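Long-range contacts in putative enoyl-CoA hydratase (Streptomyces avermitilis, PDB 3GKB), which probably acts on acyl-CoA thioesters as a crotonase-family enzyme of the enoyl-CoA hydratase/isomerase group, its exact reaction being unestablished: residues G121-D129 / P151-R162; A131-Q142 / W188-L198. All coordinates share one frame; numbering follows the deposited sequence.

Contact 1: residues G121-D129 / P151-R162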
loop_
_atom_site.group_PDB
_atom_site.type_symbol
_atom_site.label_atom_id
_atom_site.label_comp_id
_atom_site.label_asym_id
_atom_site.label_seq_id
_atom_site.Cartn_x
_atom_site.Cartn_y
_atom_site.Cartn_z
ATOM N N GLY B 121 20.880 -2.394 8.290
ATOM C CA GLY B 121 21.037 -2.687 6.858
ATOM C C GLY B 121 19.702 -2.677 6.142
ATOM O O GLY B 121 19.595 -2.211 4.991
ATOM N N ALA B 122 18.657 -3.190 6.792
ATOM C CA ALA B 122 17.322 -3.219 6.160
ATOM C C ALA B 122 16.741 -1.810 6.089
ATOM O O ALA B 122 16.010 -1.459 5.147
ATOM C CB ALA B 122 16.371 -4.146 6.919
ATOM N N GLU B 123 17.064 -0.997 7.090
ATOM C CA GLU B 123 16.700 0.422 7.106
ATOM C C GLU B 123 17.319 1.166 5.925
ATOM O O GLU B 123 16.640 1.963 5.276
ATOM C CB GLU B 123 17.071 1.074 8.462
ATOM C CG GLU B 123 16.266 0.465 9.640
ATOM C CD GLU B 123 16.700 0.899 11.074
ATOM O OE1 GLU B 123 15.816 1.224 11.883
ATOM O OE2 GLU B 123 17.908 0.884 11.394
ATOM N N PHE B 124 18.599 0.877 5.659
ATOM C CA PHE B 124 19.384 1.455 4.553
ATOM C C PHE B 124 18.707 1.123 3.232
ATOM O O PHE B 124 18.395 2.023 2.416
ATOM C CB PHE B 124 20.813 0.871 4.646
ATOM C CG PHE B 124 21.815 1.476 3.723
ATOM C CD1 PHE B 124 22.941 2.103 4.250
ATOM C CD2 PHE B 124 21.711 1.359 2.347
ATOM C CE1 PHE B 124 23.894 2.646 3.447
ATOM C CE2 PHE B 124 22.711 1.926 1.520
ATOM C CZ PHE B 124 23.780 2.558 2.085
ATOM N N VAL B 125 18.358 -0.161 3.061
ATOM C CA VAL B 125 17.665 -0.604 1.847
ATOM C C VAL B 125 16.361 0.162 1.647
ATOM O O VAL B 125 16.094 0.625 0.526
ATOM C CB VAL B 125 17.411 -2.135 1.839
ATOM C CG1 VAL B 125 16.502 -2.555 0.630
ATOM C CG2 VAL B 125 18.755 -2.911 1.836
ATOM N N ALA B 126 15.552 0.301 2.706
ATOM C CA ALA B 126 14.201 0.897 2.578
ATOM C C ALA B 126 14.244 2.412 2.370
ATOM O O ALA B 126 13.299 2.996 1.866
ATOM C CB ALA B 126 13.362 0.572 3.812
ATOM N N ALA B 127 15.362 3.035 2.723
ATOM C CA ALA B 127 15.500 4.508 2.701
ATOM C C ALA B 127 15.797 5.050 1.290
ATOM O O ALA B 127 15.493 6.209 0.980
ATOM C CB ALA B 127 16.616 4.943 3.639
ATOM N N ALA B 128 16.381 4.208 0.445
ATOM C CA ALA B 128 16.736 4.613 -0.918
ATOM C C ALA B 128 15.479 4.894 -1.749
ATOM O O ALA B 128 14.394 4.374 -1.462
ATOM C CB ALA B 128 17.591 3.560 -1.585
ATOM N N ASP B 129 15.622 5.698 -2.804
ATOM C CA ASP B 129 14.491 5.981 -3.668
ATOM C C ASP B 129 13.890 4.708 -4.250
ATOM O O ASP B 129 12.659 4.568 -4.363
ATOM C CB ASP B 129 14.848 6.929 -4.810
ATOM C CG ASP B 129 15.237 8.322 -4.332
ATOM O OD1 ASP B 129 14.793 8.772 -3.247
ATOM O OD2 ASP B 129 16.021 8.967 -5.081
ATOM N N PRO B 151 13.680 -1.359 15.995
ATOM C CA PRO B 151 14.480 -0.535 15.088
ATOM C C PRO B 151 14.548 0.909 15.560
ATOM O O PRO B 151 13.539 1.484 15.918
ATOM C CB PRO B 151 13.733 -0.662 13.760
ATOM C CG PRO B 151 12.986 -1.936 13.865
ATOM C CD PRO B 151 12.623 -2.100 15.290
ATOM N N GLY B 152 15.754 1.454 15.634
ATOM C CA GLY B 152 15.988 2.806 16.050
ATOM C C GLY B 152 16.653 3.671 15.004
ATOM O O GLY B 152 17.051 4.801 15.301
ATOM N N GLY B 153 16.721 3.174 13.782
ATOM C CA GLY B 153 17.313 3.881 12.680
ATOM C C GLY B 153 16.335 4.301 11.583
ATOM O O GLY B 153 16.762 4.550 10.450
ATOM N N GLY B 154 15.040 4.385 11.917
ATOM C CA GLY B 154 14.016 4.837 10.975
ATOM C C GLY B 154 13.122 3.706 10.475
ATOM O O GLY B 154 12.066 3.968 9.904
ATOM N N GLY B 155 13.542 2.460 10.700
ATOM C CA GLY B 155 12.886 1.279 10.139
ATOM C C GLY B 155 11.403 1.161 10.420
ATOM O O GLY B 155 10.631 0.748 9.526
ATOM N N THR B 156 10.990 1.506 11.645
ATOM C CA THR B 156 9.565 1.414 11.977
ATOM C C THR B 156 8.757 2.376 11.083
ATOM O O THR B 156 7.678 2.030 10.589
ATOM C CB THR B 156 9.260 1.702 13.460
ATOM O OG1 THR B 156 9.581 3.050 13.781
ATOM C CG2 THR B 156 9.988 0.721 14.398
ATOM N N GLN B 157 9.331 3.554 10.823
ATOM C CA GLN B 157 8.655 4.549 10.010
ATOM C C GLN B 157 8.736 4.295 8.512
ATOM O O GLN B 157 7.748 4.541 7.782
ATOM C CB GLN B 157 9.146 5.952 10.364
ATOM C CG GLN B 157 9.065 6.254 11.881
ATOM C CD GLN B 157 7.653 6.019 12.437
ATOM O OE1 GLN B 157 6.714 6.675 12.026
ATOM N NE2 GLN B 157 7.503 5.035 13.318
ATOM N N TYR B 158 9.887 3.810 8.044
ATOM C CA TYR B 158 10.012 3.447 6.647
ATOM C C TYR B 158 9.036 2.306 6.319
ATOM O O TYR B 158 8.375 2.327 5.288
ATOM C CB TYR B 158 11.443 3.069 6.284
ATOM C CG TYR B 158 12.498 4.129 6.614
ATOM C CD1 TYR B 158 12.162 5.481 6.824
ATOM C CD2 TYR B 158 13.830 3.764 6.725
ATOM C CE1 TYR B 158 13.141 6.424 7.102
ATOM C CE2 TYR B 158 14.798 4.674 7.025
ATOM C CZ TYR B 158 14.476 6.011 7.186
ATOM O OH TYR B 158 15.488 6.905 7.487
ATOM N N LEU B 159 8.942 1.334 7.214
ATOM C CA LEU B 159 7.953 0.253 7.066
ATOM C C LEU B 159 6.552 0.790 7.152
ATOM O O LEU B 159 5.718 0.455 6.306
ATOM C CB LEU B 159 8.146 -0.816 8.146
ATOM C CG LEU B 159 9.336 -1.765 7.869
ATOM C CD1 LEU B 159 9.782 -2.466 9.155
ATOM C CD2 LEU B 159 8.956 -2.816 6.797
ATOM N N ARG B 160 6.251 1.596 8.162
ATOM C CA ARG B 160 4.884 2.116 8.225
ATOM C C ARG B 160 4.456 2.725 6.876
ATOM O O ARG B 160 3.341 2.476 6.367
ATOM C CB ARG B 160 4.700 3.142 9.329
ATOM C CG ARG B 160 3.228 3.474 9.502
ATOM C CD ARG B 160 2.919 4.342 10.655
ATOM N NE ARG B 160 1.459 4.292 10.853
ATOM C CZ ARG B 160 0.845 4.243 12.039
ATOM N NH1 ARG B 160 1.546 4.264 13.159
ATOM N NH2 ARG B 160 -0.475 4.196 12.104
ATOM N N GLY B 161 5.330 3.558 6.317
ATOM C CA GLY B 161 5.026 4.275 5.077
ATOM C C GLY B 161 4.955 3.364 3.875
ATOM O O GLY B 161 4.051 3.518 3.055
ATOM N N ARG B 162 5.852 2.380 3.783
ATOM C CA ARG B 162 5.917 1.524 2.597
ATOM C C ARG B 162 4.985 0.321 2.620
ATOM O O ARG B 162 4.481 -0.067 1.566
ATOM C CB ARG B 162 7.331 1.047 2.363
ATOM C CG ARG B 162 8.285 2.209 1.952
ATOM C CD ARG B 162 9.645 1.701 1.470
ATOM N NE ARG B 162 9.572 1.133 0.125
ATOM C CZ ARG B 162 10.580 1.084 -0.732
ATOM N NH1 ARG B 162 11.768 1.573 -0.391
ATOM N NH2 ARG B 162 10.405 0.547 -1.954
HETATM O O HOH W 1 17.819 -0.141 14.058
HETATM O O HOH W 2 14.327 1.631 -1.542
#
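E123 reaches from helix 121-127 into the glycine turn that starts helix 155-162, and its OE1 accepts two backbone hydrogen bonds there: G155 N at 2.8 Å and G153 N at 2.9 Å. Both donors approach from the same face of the carboxylate, G153 on the syn side and G155 on the anti side, so the group is held against rotation. The chain is extended beyond CG (chi2 172°), which sets the carboxylate against the amides of the turn. OE2 lies 3.3 Å from G153 CA and takes a hydrogen bond from a water that also receives G152 N. The fit is close: a CB on G153 would fall about 2.3 Å from E123 OE2, which is consistent with the absence of a side chain at G153. With an alanine at position E123, the G153 and G155 amides would probably lose their shared acceptor and a gap open beside the turn.

The helix axes approach to 9.5 Å at 42°, and between them Y158 packs its CB 4.0 Å from A126 CB and its CE2 3.9 Å from A127 CB; its hydroxyl is bound by E100. Toward R162 the contact becomes looser and wetter. R162 NH1 donates to A126 O at 3.1 Å, with that oxygen only 1° out of the guanidinium plane, while a water links NH1 to the carbonyls of V125 and A128. A bound glycerol shares A126 O, and R162 NE turns to G187 O.

The GGGxE pattern ending at E123 matches the position of an acid-base glutamate in related hydratases, though such a role is unproven here. The chemistry is consistent with a carboxylate oriented by main-chain amides on one oxygen and facing an ordered water with the other.

Contact 2: residues A131-Q142 / W188-L198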
loop_
_atom_site.group_PDB
_atom_site.type_symbol
_atom_site.label_atom_id
_atom_site.label_comp_id
_atom_site.label_asym_id
_atom_site.label_seq_id
_atom_site.Cartn_x
_atom_site.Cartn_y
_atom_site.Cartn_z
ATOM N N ALA B 131 14.657 0.163 -4.640
ATOM C CA ALA B 131 15.420 -1.016 -4.273
ATOM C C ALA B 131 14.928 -2.195 -5.131
ATOM O O ALA B 131 13.713 -2.456 -5.223
ATOM C CB ALA B 131 15.231 -1.354 -2.820
ATOM N N PHE B 132 15.888 -2.889 -5.719
ATOM C CA PHE B 132 15.654 -4.060 -6.578
ATOM C C PHE B 132 16.443 -5.213 -5.961
ATOM O O PHE B 132 17.645 -5.054 -5.662
ATOM C CB PHE B 132 16.139 -3.779 -8.015
ATOM C CG PHE B 132 15.434 -2.606 -8.660
ATOM C CD1 PHE B 132 14.106 -2.729 -9.044
ATOM C CD2 PHE B 132 16.050 -1.359 -8.796
ATOM C CE1 PHE B 132 13.419 -1.637 -9.621
ATOM C CE2 PHE B 132 15.371 -0.281 -9.378
ATOM C CZ PHE B 132 14.043 -0.434 -9.767
ATOM N N ALA B 133 15.792 -6.370 -5.798
ATOM C CA ALA B 133 16.384 -7.502 -5.072
ATOM C C ALA B 133 16.355 -8.815 -5.862
ATOM O O ALA B 133 15.437 -9.069 -6.643
ATOM C CB ALA B 133 15.694 -7.713 -3.704
ATOM N N ALA B 134 17.365 -9.644 -5.628
ATOM C CA ALA B 134 17.479 -10.966 -6.259
ATOM C C ALA B 134 16.457 -11.951 -5.624
ATOM O O ALA B 134 16.514 -12.251 -4.410
ATOM C CB ALA B 134 18.899 -11.501 -6.068
ATOM N N ALA B 135 15.568 -12.474 -6.459
ATOM C CA ALA B 135 14.474 -13.341 -5.993
ATOM C C ALA B 135 15.004 -14.539 -5.213
ATOM O O ALA B 135 14.465 -14.894 -4.156
ATOM C CB ALA B 135 13.606 -13.785 -7.201
ATOM N N GLU B 136 16.093 -15.126 -5.681
ATOM C CA GLU B 136 16.593 -16.392 -5.123
ATOM C C GLU B 136 17.415 -16.254 -3.866
ATOM O O GLU B 136 17.476 -17.189 -3.081
ATOM C CB GLU B 136 17.471 -17.140 -6.153
ATOM C CG GLU B 136 16.730 -17.642 -7.394
ATOM C CD GLU B 136 16.764 -16.648 -8.552
ATOM O OE1 GLU B 136 16.829 -15.432 -8.289
ATOM O OE2 GLU B 136 16.713 -17.081 -9.728
ATOM N N THR B 137 18.091 -15.116 -3.696
ATOM C CA THR B 137 19.143 -14.978 -2.709
ATOM C C THR B 137 18.918 -13.864 -1.678
ATOM O O THR B 137 19.437 -13.940 -0.581
ATOM C CB THR B 137 20.505 -14.754 -3.414
ATOM O OG1 THR B 137 20.406 -13.644 -4.297
ATOM C CG2 THR B 137 20.889 -15.986 -4.259
ATOM N N ALA B 138 18.149 -12.834 -2.016
ATOM C CA ALA B 138 18.063 -11.675 -1.156
ATOM C C ALA B 138 17.199 -11.957 0.061
ATOM O O ALA B 138 16.281 -12.780 0.023
ATOM C CB ALA B 138 17.496 -10.503 -1.907
ATOM N N GLY B 139 17.453 -11.219 1.120
ATOM C CA GLY B 139 16.608 -11.271 2.304
ATOM C C GLY B 139 16.645 -9.966 3.092
ATOM O O GLY B 139 17.658 -9.293 3.134
ATOM N N LEU B 140 15.520 -9.639 3.729
ATOM C CA LEU B 140 15.380 -8.447 4.533
ATOM C C LEU B 140 14.724 -8.801 5.844
ATOM O O LEU B 140 13.684 -9.487 5.855
ATOM C CB LEU B 140 14.492 -7.425 3.836
ATOM C CG LEU B 140 15.140 -6.554 2.795
ATOM C CD1 LEU B 140 14.054 -5.890 1.972
ATOM C CD2 LEU B 140 16.060 -5.512 3.494
ATOM N N GLY B 141 15.328 -8.371 6.938
ATOM C CA GLY B 141 14.731 -8.600 8.241
ATOM C C GLY B 141 15.049 -7.511 9.239
ATOM O O GLY B 141 16.146 -6.926 9.220
ATOM N N GLN B 142 14.108 -7.253 10.141
ATOM C CA GLN B 142 14.370 -6.332 11.257
ATOM C C GLN B 142 14.685 -7.215 12.466
ATOM O O GLN B 142 13.794 -7.717 13.121
ATOM C CB GLN B 142 13.190 -5.388 11.534
ATOM C CG GLN B 142 12.849 -4.407 10.385
ATOM C CD GLN B 142 13.933 -3.343 10.047
ATOM O OE1 GLN B 142 13.835 -2.692 8.989
ATOM N NE2 GLN B 142 14.954 -3.151 10.934
ATOM N N TRP B 188 7.978 -3.175 0.556
ATOM C CA TRP B 188 9.215 -2.841 1.306
ATOM C C TRP B 188 10.350 -2.512 0.337
ATOM O O TRP B 188 11.187 -1.636 0.597
ATOM C CB TRP B 188 9.601 -4.026 2.176
ATOM C CG TRP B 188 10.538 -3.785 3.317
ATOM C CD1 TRP B 188 11.187 -2.623 3.649
ATOM C CD2 TRP B 188 10.949 -4.757 4.277
ATOM N NE1 TRP B 188 11.961 -2.821 4.771
ATOM C CE2 TRP B 188 11.815 -4.117 5.187
ATOM C CE3 TRP B 188 10.635 -6.100 4.485
ATOM C CZ2 TRP B 188 12.379 -4.780 6.276
ATOM C CZ3 TRP B 188 11.209 -6.761 5.566
ATOM C CH2 TRP B 188 12.079 -6.104 6.430
ATOM N N ILE B 189 10.354 -3.205 -0.791
ATOM C CA ILE B 189 11.240 -2.876 -1.910
ATOM C C ILE B 189 10.417 -2.732 -3.180
ATOM O O ILE B 189 9.228 -3.085 -3.215
ATOM C CB ILE B 189 12.327 -3.958 -2.133
ATOM C CG1 ILE B 189 11.674 -5.296 -2.518
ATOM C CG2 ILE B 189 13.200 -4.085 -0.909
ATOM C CD1 ILE B 189 12.664 -6.440 -2.778
ATOM N N ASN B 190 11.034 -2.259 -4.259
ATOM C CA ASN B 190 10.284 -1.988 -5.475
ATOM C C ASN B 190 9.949 -3.263 -6.245
ATOM O O ASN B 190 8.811 -3.437 -6.716
ATOM C CB ASN B 190 11.037 -1.026 -6.408
ATOM C CG ASN B 190 11.143 0.369 -5.837
ATOM O OD1 ASN B 190 11.690 0.567 -4.755
ATOM N ND2 ASN B 190 10.623 1.355 -6.576
ATOM N N ARG B 191 10.925 -4.150 -6.378
ATOM C CA ARG B 191 10.773 -5.328 -7.244
ATOM C C ARG B 191 11.755 -6.410 -6.886
ATOM O O ARG B 191 12.865 -6.104 -6.501
ATOM C CB ARG B 191 10.953 -4.943 -8.718
ATOM C CG ARG B 191 10.231 -5.873 -9.714
ATOM C CD ARG B 191 8.834 -5.339 -9.963
ATOM N NE ARG B 191 8.882 -4.056 -10.656
ATOM C CZ ARG B 191 9.087 -3.878 -11.953
ATOM N NH1 ARG B 191 9.210 -4.914 -12.795
ATOM N NH2 ARG B 191 9.138 -2.645 -12.426
ATOM N N ALA B 192 11.324 -7.672 -7.032
ATOM C CA ALA B 192 12.187 -8.840 -6.995
ATOM C C ALA B 192 12.364 -9.317 -8.425
ATOM O O ALA B 192 11.359 -9.446 -9.190
ATOM C CB ALA B 192 11.586 -9.950 -6.149
ATOM N N LEU B 193 13.620 -9.587 -8.768
ATOM C CA LEU B 193 14.031 -9.977 -10.116
ATOM C C LEU B 193 14.929 -11.204 -10.052
ATOM O O LEU B 193 15.565 -11.442 -9.047
ATOM C CB LEU B 193 14.785 -8.813 -10.780
ATOM C CG LEU B 193 13.882 -7.592 -11.019
ATOM C CD1 LEU B 193 14.691 -6.328 -11.092
ATOM C CD2 LEU B 193 12.985 -7.820 -12.253
ATOM N N PRO B 194 15.012 -11.989 -11.134
ATOM C CA PRO B 194 15.955 -13.130 -11.101
ATOM C C PRO B 194 17.404 -12.725 -10.787
ATOM O O PRO B 194 17.881 -11.725 -11.315
ATOM C CB PRO B 194 15.848 -13.707 -12.519
ATOM C CG PRO B 194 14.517 -13.297 -12.992
ATOM C CD PRO B 194 14.261 -11.935 -12.399
ATOM N N ALA B 195 18.073 -13.473 -9.907
ATOM C CA ALA B 195 19.439 -13.180 -9.488
ATOM C C ALA B 195 20.369 -12.983 -10.693
ATOM O O ALA B 195 21.192 -12.084 -10.709
ATOM C CB ALA B 195 19.977 -14.278 -8.565
ATOM N N ASP B 196 20.217 -13.824 -11.705
ATOM C CA ASP B 196 21.102 -13.751 -12.875
ATOM C C ASP B 196 20.803 -12.579 -13.816
ATOM O O ASP B 196 21.605 -12.322 -14.737
ATOM C CB ASP B 196 21.050 -15.051 -13.670
ATOM C CG ASP B 196 21.710 -16.203 -12.955
ATOM O OD1 ASP B 196 22.625 -15.992 -12.134
ATOM O OD2 ASP B 196 21.301 -17.353 -13.221
ATOM N N GLU B 197 19.674 -11.890 -13.604
ATOM C CA GLU B 197 19.290 -10.704 -14.393
ATOM C C GLU B 197 19.436 -9.378 -13.634
ATOM O O GLU B 197 19.349 -8.307 -14.225
ATOM C CB GLU B 197 17.843 -10.824 -14.860
ATOM C CG GLU B 197 17.622 -11.957 -15.871
ATOM C CD GLU B 197 16.150 -12.290 -16.105
ATOM O OE1 GLU B 197 15.277 -11.477 -15.791
ATOM O OE2 GLU B 197 15.868 -13.405 -16.590
ATOM N N LEU B 198 19.650 -9.451 -12.331
ATOM C CA LEU B 198 19.584 -8.268 -11.494
ATOM C C LEU B 198 20.634 -7.204 -11.823
ATOM O O LEU B 198 20.327 -6.010 -11.832
ATOM C CB LEU B 198 19.698 -8.680 -10.025
ATOM C CG LEU B 198 19.656 -7.527 -9.027
ATOM C CD1 LEU B 198 18.329 -6.818 -9.110
ATOM C CD2 LEU B 198 20.019 -8.032 -7.608
HETATM O O HOH W 3 18.315 -16.061 -11.626
HETATM O O HOH W 4 13.416 -1.141 6.816
#
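L140 lies over one face of W188, its CB 3.9 Å from the centroid of the six-membered ring and 18° off the normal, a CH-pi contact that CD1 extends above the indole. W188 turns its CG away from its own backbone N (chi1 -161°), bringing the ring beneath L140 and its edge toward Q142, where one water joins W188 NE1 to Q142 OE1; Q142 NE2 is hydrogen-bonded to E144. I189 fills the adjoining space; its CD1 meets A133 CB at 3.4 Å, tighter than ordinary van der Waals contact. Beyond it the segments become a parallel beta ladder, 131-134 beside 191-193, which adds the last strand to the main sheet of the crotonase fold after a largely helical crossover. A133 sits astride it: its N donates to R191 O at 3.0 Å, and its O accepts L193 N at 2.8 Å. At one end N190 OD1 takes A131 N at 3.0 Å, from above the amide plane. On the sheet face of F132 and R191, F132 presents its ring edge to R191 CB, with CD1 3.9 Å away, and L198 CD1 packs on F132 CB. At the exposed end E136, bent at chi2 (93°), curls back to accept A195 N on the syn side of OE1 at 2.8 Å.

The centres of contacts 1 and 2 lie about 16 Å apart, and their segments alternate along the chain: 121-129, 131-142, 151-162, 188-198. Helix 120-127 runs directly into strand 130-134, and strand 139-141 is followed by helix 155-163. They also touch in space. R162 NH2 approaches N190 OD1 at 3.1 Å, a probable hydrogen bond, and L159 CD2 packs 3.5 Å from W188 CE2. Through R162 and L159 the second helix of the pair leans on residues 188-190, the run-in to strand 191-193, the outermost strand of the main sheet within this chain. Both contacts also reach the third subunit of the trimer, contact 1 through D129 and R162, contact 2 chiefly through N190 and R191.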